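Local structure of RNA polymerase II subunit A C-terminal domain phosphatase SSU72 (Homo sapiens, 4H3K) at residues L170-C181 with L196-F207. The protein dephosphorylates phosphoserine and phosphothreonine in the C-terminal domain of RNA polymerase II, and takes part in RNA processing, transcription termination and pre-mRNA polyadenylation. The protein carries 1 engineered substitution. Numbering follows the deposited sequence.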
loop_
_atom_site.group_PDB
_atom_site.type_symbol
_atom_site.label_atom_id
_atom_site.label_comp_id
_atom_site.label_asym_id
_atom_site.label_seq_id
_atom_site.Cartn_x
_atom_site.Cartn_y
_atom_site.Cartn_z
ATOM N N LEU B 170 20.052 -21.164 2.427
ATOM C CA LEU B 170 19.296 -21.410 3.639
ATOM C C LEU B 170 18.189 -20.373 3.791
ATOM O O LEU B 170 17.035 -20.684 4.171
ATOM C CB LEU B 170 20.260 -21.331 4.829
ATOM C CG LEU B 170 19.670 -21.537 6.212
ATOM C CD1 LEU B 170 18.934 -22.887 6.251
ATOM C CD2 LEU B 170 20.833 -21.563 7.214
ATOM N N GLY B 171 18.561 -19.132 3.498
ATOM C CA GLY B 171 17.680 -17.983 3.609
ATOM C C GLY B 171 16.523 -18.138 2.653
ATOM O O GLY B 171 15.382 -17.880 3.019
ATOM N N ALA B 172 16.827 -18.575 1.432
ATOM C CA ALA B 172 15.810 -18.825 0.407
ATOM C C ALA B 172 14.811 -19.897 0.847
ATOM O O ALA B 172 13.628 -19.751 0.605
ATOM C CB ALA B 172 16.464 -19.244 -0.881
ATOM N N PHE B 173 15.284 -20.979 1.470
ATOM C CA PHE B 173 14.359 -22.016 1.952
ATOM C C PHE B 173 13.500 -21.536 3.128
ATOM O O PHE B 173 12.332 -21.883 3.202
ATOM C CB PHE B 173 15.079 -23.341 2.262
ATOM C CG PHE B 173 15.447 -24.132 1.005
ATOM C CD1 PHE B 173 14.447 -24.664 0.184
ATOM C CD2 PHE B 173 16.780 -24.318 0.637
ATOM C CE1 PHE B 173 14.757 -25.384 -0.991
ATOM C CE2 PHE B 173 17.117 -25.042 -0.541
ATOM C CZ PHE B 173 16.090 -25.569 -1.358
ATOM N N LEU B 174 14.054 -20.699 3.998
ATOM C CA LEU B 174 13.278 -20.091 5.079
ATOM C C LEU B 174 12.195 -19.144 4.525
ATOM O O LEU B 174 11.054 -19.159 4.954
ATOM C CB LEU B 174 14.205 -19.337 6.039
ATOM C CG LEU B 174 13.620 -18.684 7.293
ATOM C CD1 LEU B 174 12.999 -19.730 8.238
ATOM C CD2 LEU B 174 14.729 -17.897 8.026
ATOM N N ILE B 175 12.581 -18.318 3.556
ATOM C CA ILE B 175 11.658 -17.457 2.846
ATOM C C ILE B 175 10.539 -18.274 2.178
ATOM O O ILE B 175 9.353 -17.917 2.287
ATOM C CB ILE B 175 12.436 -16.579 1.815
ATOM C CG1 ILE B 175 13.133 -15.441 2.556
ATOM C CG2 ILE B 175 11.483 -15.972 0.769
ATOM C CD1 ILE B 175 14.349 -14.776 1.789
ATOM N N CYS B 176 10.916 -19.369 1.510
ATOM C CA CYS B 176 9.935 -20.264 0.888
ATOM C C CYS B 176 8.982 -20.831 1.949
ATOM O O CYS B 176 7.758 -20.856 1.745
ATOM C CB CYS B 176 10.623 -21.407 0.109
ATOM S SG CYS B 176 9.417 -22.461 -0.778
ATOM N N GLU B 177 9.534 -21.257 3.088
ATOM C CA GLU B 177 8.700 -21.756 4.197
ATOM C C GLU B 177 7.719 -20.699 4.696
ATOM O O GLU B 177 6.511 -20.969 4.848
ATOM C CB GLU B 177 9.567 -22.312 5.338
ATOM C CG GLU B 177 8.927 -23.473 6.025
ATOM C CD GLU B 177 9.729 -24.010 7.182
ATOM O OE1 GLU B 177 10.977 -23.813 7.180
ATOM O OE2 GLU B 177 9.090 -24.659 8.060
ATOM N N LEU B 178 8.214 -19.479 4.883
ATOM C CA LEU B 178 7.352 -18.380 5.280
ATOM C C LEU B 178 6.249 -18.106 4.254
ATOM O O LEU B 178 5.088 -17.984 4.614
ATOM C CB LEU B 178 8.177 -17.125 5.566
ATOM C CG LEU B 178 7.347 -15.887 5.929
ATOM C CD1 LEU B 178 6.583 -16.102 7.253
ATOM C CD2 LEU B 178 8.211 -14.631 5.992
ATOM N N CYS B 179 6.597 -18.062 2.978
ATOM C CA CYS B 179 5.615 -17.770 1.939
ATOM C C CYS B 179 4.571 -18.873 1.861
ATOM O O CYS B 179 3.397 -18.616 1.683
ATOM C CB CYS B 179 6.296 -17.557 0.587
ATOM S SG CYS B 179 7.152 -15.952 0.583
ATOM N N GLN B 180 5.012 -20.100 2.035
ATOM C CA GLN B 180 4.112 -21.242 2.147
ATOM C C GLN B 180 3.090 -21.116 3.267
ATOM O O GLN B 180 1.877 -21.312 3.051
ATOM C CB GLN B 180 4.954 -22.495 2.351
ATOM C CG GLN B 180 4.262 -23.667 1.858
ATOM C CD GLN B 180 4.041 -23.544 0.378
ATOM O OE1 GLN B 180 4.953 -23.138 -0.350
ATOM N NE2 GLN B 180 2.832 -23.881 -0.082
ATOM N N CYS B 181 3.567 -20.788 4.465
ATOM C CA CYS B 181 2.672 -20.558 5.587
ATOM C C CYS B 181 1.666 -19.496 5.268
ATOM O O CYS B 181 0.473 -19.720 5.431
ATOM C CB CYS B 181 3.421 -20.088 6.811
ATOM S SG CYS B 181 4.188 -21.350 7.559
ATOM N N LEU B 196 4.961 -14.627 11.904
ATOM C CA LEU B 196 6.331 -14.168 12.007
ATOM C C LEU B 196 6.901 -14.436 13.395
ATOM O O LEU B 196 8.060 -14.823 13.513
ATOM C CB LEU B 196 6.440 -12.665 11.667
ATOM C CG LEU B 196 6.079 -12.270 10.250
ATOM C CD1 LEU B 196 6.167 -10.720 10.028
ATOM C CD2 LEU B 196 6.997 -13.001 9.251
ATOM N N GLN B 197 6.095 -14.232 14.436
ATOM C CA GLN B 197 6.528 -14.518 15.820
ATOM C C GLN B 197 6.867 -16.011 16.023
ATOM O O GLN B 197 7.889 -16.320 16.583
ATOM C CB GLN B 197 5.515 -14.025 16.864
ATOM C CG GLN B 197 5.461 -12.482 17.017
ATOM C CD GLN B 197 6.774 -11.878 17.549
ATOM O OE1 GLN B 197 7.412 -11.051 16.886
ATOM N NE2 GLN B 197 7.169 -12.279 18.736
ATOM N N GLU B 198 6.012 -16.921 15.549
ATOM C CA GLU B 198 6.359 -18.363 15.484
ATOM C C GLU B 198 7.682 -18.626 14.742
ATOM O O GLU B 198 8.525 -19.386 15.221
ATOM C CB GLU B 198 5.251 -19.177 14.818
ATOM C CG GLU B 198 4.016 -19.389 15.617
ATOM C CD GLU B 198 3.099 -20.425 14.959
ATOM O OE1 GLU B 198 3.590 -21.555 14.670
ATOM O OE2 GLU B 198 1.895 -20.106 14.729
ATOM N N PHE B 199 7.853 -18.015 13.572
ATOM C CA PHE B 199 9.112 -18.115 12.806
ATOM C C PHE B 199 10.318 -17.569 13.545
ATOM O O PHE B 199 11.416 -18.112 13.418
ATOM C CB PHE B 199 9.020 -17.417 11.440
ATOM C CG PHE B 199 8.643 -18.329 10.326
ATOM C CD1 PHE B 199 7.304 -18.701 10.129
ATOM C CD2 PHE B 199 9.615 -18.844 9.477
ATOM C CE1 PHE B 199 6.946 -19.565 9.086
ATOM C CE2 PHE B 199 9.264 -19.736 8.424
ATOM C CZ PHE B 199 7.931 -20.093 8.231
ATOM N N GLU B 200 10.137 -16.501 14.315
ATOM C CA GLU B 200 11.232 -16.003 15.170
ATOM C C GLU B 200 11.657 -17.017 16.229
ATOM O O GLU B 200 12.852 -17.295 16.394
ATOM C CB GLU B 200 10.855 -14.704 15.855
ATOM C CG GLU B 200 10.910 -13.520 14.900
ATOM C CD GLU B 200 10.780 -12.179 15.608
ATOM O OE1 GLU B 200 10.726 -12.168 16.847
ATOM O OE2 GLU B 200 10.719 -11.140 14.917
ATOM N N GLU B 201 10.675 -17.553 16.934
ATOM C CA GLU B 201 10.913 -18.524 17.965
ATOM C C GLU B 201 11.544 -19.809 17.373
ATOM O O GLU B 201 12.519 -20.336 17.924
ATOM C CB GLU B 201 9.607 -18.793 18.724
ATOM C CG GLU B 201 9.770 -19.282 20.169
ATOM C CD GLU B 201 9.957 -20.788 20.257
ATOM O OE1 GLU B 201 9.546 -21.489 19.299
ATOM O OE2 GLU B 201 10.510 -21.277 21.275
ATOM N N LYS B 202 11.026 -20.280 16.236
ATOM C CA LYS B 202 11.536 -21.523 15.617
ATOM C C LYS B 202 12.950 -21.354 15.043
ATOM O O LYS B 202 13.782 -22.243 15.184
ATOM C CB LYS B 202 10.603 -22.061 14.511
ATOM C CG LYS B 202 9.190 -22.409 14.966
ATOM C CD LYS B 202 9.066 -23.789 15.568
ATOM C CE LYS B 202 7.612 -24.077 15.933
ATOM N NZ LYS B 202 7.558 -25.400 16.626
ATOM N N SER B 203 13.191 -20.232 14.371
ATOM C CA SER B 203 14.459 -19.993 13.686
ATOM C C SER B 203 15.508 -19.262 14.519
ATOM O O SER B 203 16.674 -19.283 14.163
ATOM C CB SER B 203 14.221 -19.190 12.409
ATOM O OG SER B 203 14.095 -17.808 12.719
ATOM N N GLY B 204 15.125 -18.588 15.598
ATOM C CA GLY B 204 16.099 -17.759 16.327
ATOM C C GLY B 204 16.547 -16.487 15.581
ATOM O O GLY B 204 17.475 -15.786 16.024
ATOM N N ARG B 205 15.878 -16.171 14.466
ATOM C CA ARG B 205 16.179 -14.978 13.650
ATOM C C ARG B 205 15.043 -13.942 13.737
ATOM O O ARG B 205 13.875 -14.322 13.801
ATOM C CB ARG B 205 16.427 -15.394 12.203
ATOM C CG ARG B 205 17.534 -16.454 12.116
ATOM C CD ARG B 205 17.532 -17.177 10.786
ATOM N NE ARG B 205 18.089 -16.345 9.746
ATOM C CZ ARG B 205 18.794 -16.804 8.716
ATOM N NH1 ARG B 205 19.037 -18.104 8.584
ATOM N NH2 ARG B 205 19.265 -15.947 7.817
ATOM N N THR B 206 15.395 -12.654 13.755
ATOM C CA THR B 206 14.405 -11.582 13.881
ATOM C C THR B 206 13.786 -11.185 12.515
ATOM O O THR B 206 14.465 -11.145 11.474
ATOM C CB THR B 206 14.926 -10.363 14.787
ATOM O OG1 THR B 206 14.494 -9.108 14.241
ATOM C CG2 THR B 206 16.372 -10.334 14.863
ATOM N N PHE B 207 12.476 -10.958 12.533
ATOM C CA PHE B 207 11.708 -10.563 11.343
ATOM C C PHE B 207 11.037 -9.200 11.530
ATOM O O PHE B 207 9.940 -9.120 12.089
ATOM C CB PHE B 207 10.658 -11.642 11.003
ATOM C CG PHE B 207 11.246 -12.944 10.489
ATOM C CD1 PHE B 207 11.713 -13.914 11.356
ATOM C CD2 PHE B 207 11.272 -13.211 9.113
ATOM C CE1 PHE B 207 12.255 -15.123 10.877
ATOM C CE2 PHE B 207 11.782 -14.424 8.616
ATOM C CZ PHE B 207 12.285 -15.385 9.504
#
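Phe199 packs as a knob into a hole lined by Leu174, Glu177, Leu178 and Cys181, fastening the two arms of a helical hairpin. Helices 165-184 and 188-203 follow one another in the chain and run antiparallel, their local axes 11.3 Å apart at an angle of 146°. From this hairpin Leu178 reaches Leu129 of strand 127-130 and Leu196 reaches Val157 of strand 153-159, so it lies against the central mixed sheet.

Leu178 illustrates how one residue serves several neighbours. Its CB touches Phe199 CZ at 4.0 Å. The anti placement of CG relative to the backbone N (chi1 177°) brings CD1 over one face of the ring, 4.1 Å from the Phe199 centroid and 18° off the normal, a CH-pi contact. The same methyl meets Leu196 CD2 at 3.7 Å, and CD2 of Leu178 also leans on that Leu196 methyl.

The ring's rim is occupied as well. Cys181 SG stands at the edge in a sulfur-aromatic contact, 3.6 Å from Phe199 CE1, while Leu174 CD1 lies near the ring plane, 3.7 Å from Phe199 CD2. Replacing Phe199 by an alanine would probably open a gap between the helices and leave Leu178 CD1 and Cys181 SG without their aromatic partner.

Leu174 extends the packing past the helix end. Its CD2 touches the edge of Phe207, 3.8 Å from CZ, and lies over a face of the Arg205 guanidinium, whose NH2 hydrogen-bonds to the backbone O of Asp160. Ser203 OG accepts from Arg205 N, an ST turn at the helix end, and also donates to Phe199 O at 2.8 Å; that carbonyl receives Ser203 N and OG from opposite faces of its plane.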